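Local coordinates for protein transcriptional activator II (PDB 1ZS4) that activates transcription of the phage lambda repressor and integrase genes by binding promoter DNA as a homotetramer, allowing the virus to initiate a latent state, at residues L25-T30 with R43-W48. Residues are numbered along the deposited sequence; the frame is centred on the assembly and turned at random.
Sequences LGTEKT and RWKRDW. With nucleotides of chain A.
Lys-45 and Thr-27 alone link segments 25-30 and 43-48: NZ of Lys-45 donates to OG1 of Thr-27 at 2.7 Å. The nearest CA atoms are 10.0 Å apart, a gap the lysine spans because its chain is extended beyond CG. With chi1 of Thr-27 at -63°, OG1 lies beside its own backbone N, on the DNA-facing end of helix 27-34. There N of Thr-27 donates to OP1 of DG7 of chain A (3.1 Å) and N of Glu-28 to OP2 of the same DG7 phosphate (2.9 Å), so the helix start, with Gly-26 as N-cap, grips one phosphate. NZ of Lys-45 also salt-bridges another DNA phosphate. Both segments overlap the predicted helix-turn-helix motif, residues 27-46, and helix 38-47 acts as its recognition helix: Arg-43 donates to the major-groove edge of DG10 of chain A, NH1 to O6 (3.0 Å, 171°) and NH2 to N7 (2.8 Å, 156°), N7 lying in the guanidinium plane at its edge. C5 of DT9 of chain A sits 3.4 Å above one guanidinium face, offset toward its rim. Farther out, Thr-30 OG1 and N both donate to Gly-26 O, from opposite faces of its plane, and Ile-22 of helix 7-25 touches Thr-27 and Lys-45.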
ATOM      1  N   LEU C  25      11.524  26.522 -16.089  1.00 17.46           N
ATOM      2  CA  LEU C  25      10.887  27.286 -15.023  1.00 17.95           C
ATOM      3  C   LEU C  25      11.997  27.930 -14.195  1.00 16.61           C
ATOM      4  O   LEU C  25      11.897  29.089 -13.790  1.00 16.96           O
ATOM      5  CB  LEU C  25      10.053  26.364 -14.116  1.00 16.45           C
ATOM      6  CG  LEU C  25       8.762  26.888 -13.464  1.00 22.35           C
ATOM      7  CD1 LEU C  25       8.375  25.960 -12.317  1.00 21.14           C
ATOM      8  CD2 LEU C  25       8.926  28.306 -12.952  1.00 23.20           C
ATOM      9  N   GLY C  26      13.064  27.166 -13.972  1.00 15.38           N
ATOM     10  CA  GLY C  26      14.184  27.622 -13.164  1.00 15.57           C
ATOM     11  C   GLY C  26      14.226  26.732 -11.931  1.00 14.10           C
ATOM     12  O   GLY C  26      13.181  26.361 -11.404  1.00 12.95           O
ATOM     13  N   THR C  27      15.418  26.374 -11.467  1.00 13.21           N
ATOM     14  CA  THR C  27      15.530  25.518 -10.291  1.00 12.95           C
ATOM     15  C   THR C  27      15.034  26.223  -9.033  1.00 13.68           C
ATOM     16  O   THR C  27      14.223  25.662  -8.282  1.00 12.26           O
ATOM     17  CB  THR C  27      16.983  25.003 -10.125  1.00 12.87           C
ATOM     18  OG1 THR C  27      17.315  24.187 -11.262  1.00 13.20           O
ATOM     19  CG2 THR C  27      17.142  24.155  -8.845  1.00 15.25           C
ATOM     20  N   GLU C  28      15.499  27.448  -8.788  1.00 13.59           N
ATOM     21  CA  GLU C  28      15.023  28.188  -7.609  1.00 14.85           C
ATOM     22  C   GLU C  28      13.510  28.411  -7.708  1.00 13.49           C
ATOM     23  O   GLU C  28      12.791  28.224  -6.732  1.00 13.79           O
ATOM     24  CB  GLU C  28      15.747  29.534  -7.490  1.00 16.55           C
ATOM     25  CG  GLU C  28      15.104  30.542  -6.505  1.00 18.73           C
ATOM     26  CD  GLU C  28      15.099  30.063  -5.063  1.00 21.10           C
ATOM     27  OE1 GLU C  28      15.842  29.113  -4.737  1.00 22.86           O
ATOM     28  OE2 GLU C  28      14.363  30.652  -4.236  1.00 24.28           O
ATOM     29  N   LYS C  29      13.020  28.796  -8.884  1.00 15.30           N
ATOM     30  CA  LYS C  29      11.583  29.027  -9.044  1.00 14.05           C
ATOM     31  C   LYS C  29      10.789  27.748  -8.790  1.00 13.38           C
ATOM     32  O   LYS C  29       9.724  27.780  -8.166  1.00 14.80           O
ATOM     33  CB  LYS C  29      11.275  29.609 -10.433  1.00 17.15           C
ATOM     34  CG  LYS C  29      11.724  31.070 -10.600  1.00 22.14           C
ATOM     35  CD  LYS C  29      11.045  31.987  -9.572  1.00 28.02           C
ATOM     36  CE  LYS C  29      11.597  33.424  -9.592  1.00 32.47           C
ATOM     37  NZ  LYS C  29      12.965  33.568  -8.971  1.00 36.77           N
ATOM     38  N   THR C  30      11.298  26.618  -9.273  1.00 12.30           N
ATOM     39  CA  THR C  30      10.615  25.342  -9.042  1.00 11.52           C
ATOM     40  C   THR C  30      10.633  25.047  -7.548  1.00 12.47           C
ATOM     41  O   THR C  30       9.628  24.611  -6.985  1.00 13.12           O
ATOM     42  CB  THR C  30      11.320  24.169  -9.780  1.00 10.44           C
ATOM     43  OG1 THR C  30      11.212  24.368 -11.193  1.00 11.13           O
ATOM     44  CG2 THR C  30      10.676  22.815  -9.411  1.00  9.43           C
ATOM     45  N   ARG C  43      19.331  18.424  -6.164  1.00  8.54           N
ATOM     46  CA  ARG C  43      19.699  17.053  -5.847  1.00  9.00           C
ATOM     47  C   ARG C  43      18.693  16.018  -6.326  1.00  9.62           C
ATOM     48  O   ARG C  43      19.081  14.906  -6.698  1.00  8.74           O
ATOM     49  CB  ARG C  43      19.975  16.922  -4.343  1.00 10.56           C
ATOM     50  CG  ARG C  43      21.340  17.529  -3.994  1.00 12.77           C
ATOM     51  CD  ARG C  43      21.664  17.650  -2.504  1.00 15.76           C
ATOM     52  NE  ARG C  43      23.108  17.881  -2.376  1.00 16.98           N
ATOM     53  CZ  ARG C  43      23.676  18.905  -1.749  1.00 16.56           C
ATOM     54  NH1 ARG C  43      22.932  19.831  -1.153  1.00 15.61           N
ATOM     55  NH2 ARG C  43      25.006  19.012  -1.752  1.00 16.24           N
ATOM     56  N   TRP C  44      17.412  16.380  -6.343  1.00  9.38           N
ATOM     57  CA  TRP C  44      16.380  15.451  -6.798  1.00  8.85           C
ATOM     58  C   TRP C  44      16.614  15.061  -8.264  1.00  9.68           C
ATOM     59  O   TRP C  44      16.266  13.954  -8.662  1.00 10.14           O
ATOM     60  CB  TRP C  44      14.976  16.049  -6.658  1.00  9.41           C
ATOM     61  CG  TRP C  44      14.435  16.179  -5.243  1.00  9.14           C
ATOM     62  CD1 TRP C  44      15.090  15.911  -4.075  1.00 11.08           C
ATOM     63  CD2 TRP C  44      13.146  16.692  -4.876  1.00  9.50           C
ATOM     64  NE1 TRP C  44      14.289  16.243  -2.990  1.00  9.81           N
ATOM     65  CE2 TRP C  44      13.091  16.721  -3.459  1.00  9.94           C
ATOM     66  CE3 TRP C  44      12.031  17.130  -5.610  1.00  9.34           C
ATOM     67  CZ2 TRP C  44      11.961  17.177  -2.760  1.00  9.98           C
ATOM     68  CZ3 TRP C  44      10.909  17.583  -4.921  1.00  8.58           C
ATOM     69  CH2 TRP C  44      10.884  17.601  -3.502  1.00  8.90           C
ATOM     70  N   LYS C  45      17.191  15.962  -9.057  1.00  9.51           N
ATOM     71  CA  LYS C  45      17.469  15.664 -10.468  1.00 10.07           C
ATOM     72  C   LYS C  45      18.315  14.407 -10.591  1.00  9.86           C
ATOM     73  O   LYS C  45      18.195  13.643 -11.554  1.00 10.22           O
ATOM     74  CB  LYS C  45      18.223  16.840 -11.117  1.00  6.23           C
ATOM     75  CG  LYS C  45      17.448  18.142 -11.114  1.00  9.37           C
ATOM     76  CD  LYS C  45      18.311  19.278 -11.636  1.00  7.52           C
ATOM     77  CE  LYS C  45      17.581  20.600 -11.561  1.00  7.65           C
ATOM     78  NZ  LYS C  45      18.475  21.791 -11.852  1.00 10.73           N
ATOM     79  N   ARG C  46      19.172  14.195  -9.600  1.00  9.28           N
ATOM     80  CA  ARG C  46      20.078  13.060  -9.559  1.00 11.74           C
ATOM     81  C   ARG C  46      19.525  11.886  -8.772  1.00 12.09           C
ATOM     82  O   ARG C  46      19.587  10.738  -9.200  1.00 12.03           O
ATOM     83  CB  ARG C  46      21.402  13.497  -8.924  1.00 12.18           C
ATOM     84  CG  ARG C  46      22.427  12.373  -8.675  1.00 11.78           C
ATOM     85  CD  ARG C  46      23.545  12.891  -7.764  1.00 17.06           C
ATOM     86  NE  ARG C  46      23.006  13.124  -6.425  1.00 19.53           N
ATOM     87  CZ  ARG C  46      23.538  13.933  -5.516  1.00 20.79           C
ATOM     88  NH1 ARG C  46      24.652  14.611  -5.786  1.00 20.59           N
ATOM     89  NH2 ARG C  46      22.941  14.068  -4.340  1.00 21.05           N
ATOM     90  N   ASP C  47      18.963  12.201  -7.612  1.00 13.04           N
ATOM     91  CA  ASP C  47      18.470  11.192  -6.692  1.00 13.06           C
ATOM     92  C   ASP C  47      17.090  10.616  -6.922  1.00 13.02           C
ATOM     93  O   ASP C  47      16.840   9.476  -6.524  1.00 14.48           O
ATOM     94  CB  ASP C  47      18.520  11.750  -5.259  1.00 13.17           C
ATOM     95  CG  ASP C  47      19.928  12.113  -4.821  1.00 16.97           C
ATOM     96  OD1 ASP C  47      20.895  11.540  -5.378  1.00 15.22           O
ATOM     97  OD2 ASP C  47      20.065  12.972  -3.913  1.00 15.84           O
ATOM     98  N   TRP C  48      16.197  11.382  -7.545  1.00 12.70           N
ATOM     99  CA  TRP C  48      14.817  10.932  -7.730  1.00 11.04           C
ATOM    100  C   TRP C  48      14.223  10.951  -9.117  1.00 11.13           C
ATOM    101  O   TRP C  48      13.372  10.130  -9.429  1.00 11.10           O
ATOM    102  CB  TRP C  48      13.873  11.730  -6.816  1.00 12.58           C
ATOM    103  CG  TRP C  48      14.079  11.409  -5.382  1.00 13.85           C
ATOM    104  CD1 TRP C  48      14.691  12.191  -4.440  1.00 18.12           C
ATOM    105  CD2 TRP C  48      13.776  10.167  -4.742  1.00 16.68           C
ATOM    106  NE1 TRP C  48      14.800  11.500  -3.250  1.00 16.78           N
ATOM    107  CE2 TRP C  48      14.247  10.257  -3.408  1.00 16.11           C
ATOM    108  CE3 TRP C  48      13.161   8.983  -5.166  1.00 15.55           C
ATOM    109  CZ2 TRP C  48      14.121   9.205  -2.499  1.00 17.84           C
ATOM    110  CZ3 TRP C  48      13.034   7.932  -4.262  1.00 17.62           C
ATOM    111  CH2 TRP C  48      13.515   8.051  -2.941  1.00 16.31           C
TER
ATOM    112  P    DG A   7      18.463  28.477 -11.055  1.00 18.98           P
ATOM    113  OP1  DG A   7      17.449  28.556 -12.118  1.00 20.08           O
ATOM    114  OP2  DG A   7      18.033  28.522  -9.630  1.00 21.72           O
ATOM    115  O5'  DG A   7      19.306  27.152 -11.256  1.00 16.40           O
ATOM    116  C5'  DG A   7      20.081  26.967 -12.428  1.00 16.29           C
ATOM    117  C4'  DG A   7      21.280  26.086 -12.152  1.00 14.61           C
ATOM    118  O4'  DG A   7      22.227  26.789 -11.296  1.00 13.87           O
ATOM    119  C3'  DG A   7      20.938  24.803 -11.382  1.00 13.02           C
ATOM    120  O3'  DG A   7      21.871  23.795 -11.782  1.00 14.23           O
ATOM    121  C2'  DG A   7      21.109  25.221  -9.928  1.00 14.09           C
ATOM    122  C1'  DG A   7      22.302  26.162 -10.020  1.00 12.61           C
ATOM    123  N9   DG A   7      22.405  27.196  -8.993  1.00 13.78           N
ATOM    124  C8   DG A   7      21.391  27.958  -8.464  1.00 14.62           C
ATOM    125  N7   DG A   7      21.802  28.777  -7.525  1.00 14.47           N
ATOM    126  C5   DG A   7      23.167  28.542  -7.437  1.00 12.86           C
ATOM    127  C6   DG A   7      24.157  29.130  -6.599  1.00 13.13           C
ATOM    128  O6   DG A   7      24.021  30.006  -5.728  1.00 15.54           O
ATOM    129  N1   DG A   7      25.415  28.604  -6.850  1.00 14.03           N
ATOM    130  C2   DG A   7      25.694  27.636  -7.785  1.00 14.92           C
ATOM    131  N2   DG A   7      26.979  27.256  -7.878  1.00 14.71           N
ATOM    132  N3   DG A   7      24.787  27.083  -8.569  1.00 15.26           N
ATOM    133  C4   DG A   7      23.555  27.577  -8.343  1.00 13.85           C
ATOM    134  P    DT A   9      27.390  19.392  -8.375  1.00 20.79           P
ATOM    135  OP1  DT A   9      28.516  18.858  -9.182  1.00 22.93           O
ATOM    136  OP2  DT A   9      26.184  18.561  -8.160  1.00 20.76           O
ATOM    137  O5'  DT A   9      27.966  19.822  -6.948  1.00 21.96           O
ATOM    138  C5'  DT A   9      28.969  20.819  -6.896  1.00 23.90           C
ATOM    139  C4'  DT A   9      29.457  21.075  -5.488  1.00 23.41           C
ATOM    140  O4'  DT A   9      28.574  21.993  -4.788  1.00 22.71           O
ATOM    141  C3'  DT A   9      29.521  19.834  -4.594  1.00 24.10           C
ATOM    142  O3'  DT A   9      30.578  20.057  -3.661  1.00 27.65           O
ATOM    143  C2'  DT A   9      28.160  19.840  -3.912  1.00 24.07           C
ATOM    144  C1'  DT A   9      27.964  21.331  -3.687  1.00 20.10           C
ATOM    145  N1   DT A   9      26.608  21.879  -3.492  1.00 17.19           N
ATOM    146  C2   DT A   9      26.471  22.988  -2.677  1.00 17.32           C
ATOM    147  O2   DT A   9      27.401  23.522  -2.098  1.00 16.23           O
ATOM    148  N3   DT A   9      25.195  23.461  -2.567  1.00 14.91           N
ATOM    149  C4   DT A   9      24.068  22.962  -3.175  1.00 14.03           C
ATOM    150  O4   DT A   9      22.990  23.521  -3.002  1.00 13.43           O
ATOM    151  C5   DT A   9      24.274  21.794  -4.000  1.00 12.08           C
ATOM    152  C7   DT A   9      23.097  21.174  -4.691  1.00 14.65           C
ATOM    153  C6   DT A   9      25.518  21.312  -4.113  1.00 14.23           C
ATOM    154  P    DG A  10      31.099  18.882  -2.699  1.00 26.85           P
ATOM    155  OP1  DG A  10      32.465  18.577  -3.177  1.00 29.58           O
ATOM    156  OP2  DG A  10      30.122  17.783  -2.516  1.00 27.92           O
ATOM    157  O5'  DG A  10      31.256  19.665  -1.325  1.00 27.69           O
ATOM    158  C5'  DG A  10      31.950  20.908  -1.299  1.00 27.23           C
ATOM    159  C4'  DG A  10      31.916  21.515   0.084  1.00 26.09           C
ATOM    160  O4'  DG A  10      30.615  22.101   0.346  1.00 25.46           O
ATOM    161  C3'  DG A  10      32.116  20.478   1.187  1.00 28.18           C
ATOM    162  O3'  DG A  10      32.766  21.113   2.296  1.00 30.51           O
ATOM    163  C2'  DG A  10      30.692  20.037   1.491  1.00 25.17           C
ATOM    164  C1'  DG A  10      29.922  21.341   1.326  1.00 23.53           C
ATOM    165  N9   DG A  10      28.519  21.257   0.925  1.00 18.82           N
ATOM    166  C8   DG A  10      27.960  20.402   0.008  1.00 18.93           C
ATOM    167  N7   DG A  10      26.679  20.598  -0.161  1.00 18.06           N
ATOM    168  C5   DG A  10      26.374  21.638   0.706  1.00 17.04           C
ATOM    169  C6   DG A  10      25.143  22.290   0.962  1.00 17.69           C
ATOM    170  O6   DG A  10      24.034  22.063   0.464  1.00 16.66           O
ATOM    171  N1   DG A  10      25.283  23.304   1.909  1.00 17.69           N
ATOM    172  C2   DG A  10      26.460  23.638   2.535  1.00 16.91           C
ATOM    173  N2   DG A  10      26.389  24.648   3.424  1.00 19.04           N
ATOM    174  N3   DG A  10      27.613  23.031   2.310  1.00 16.44           N
ATOM    175  C4   DG A  10      27.500  22.051   1.389  1.00 18.78           C
TER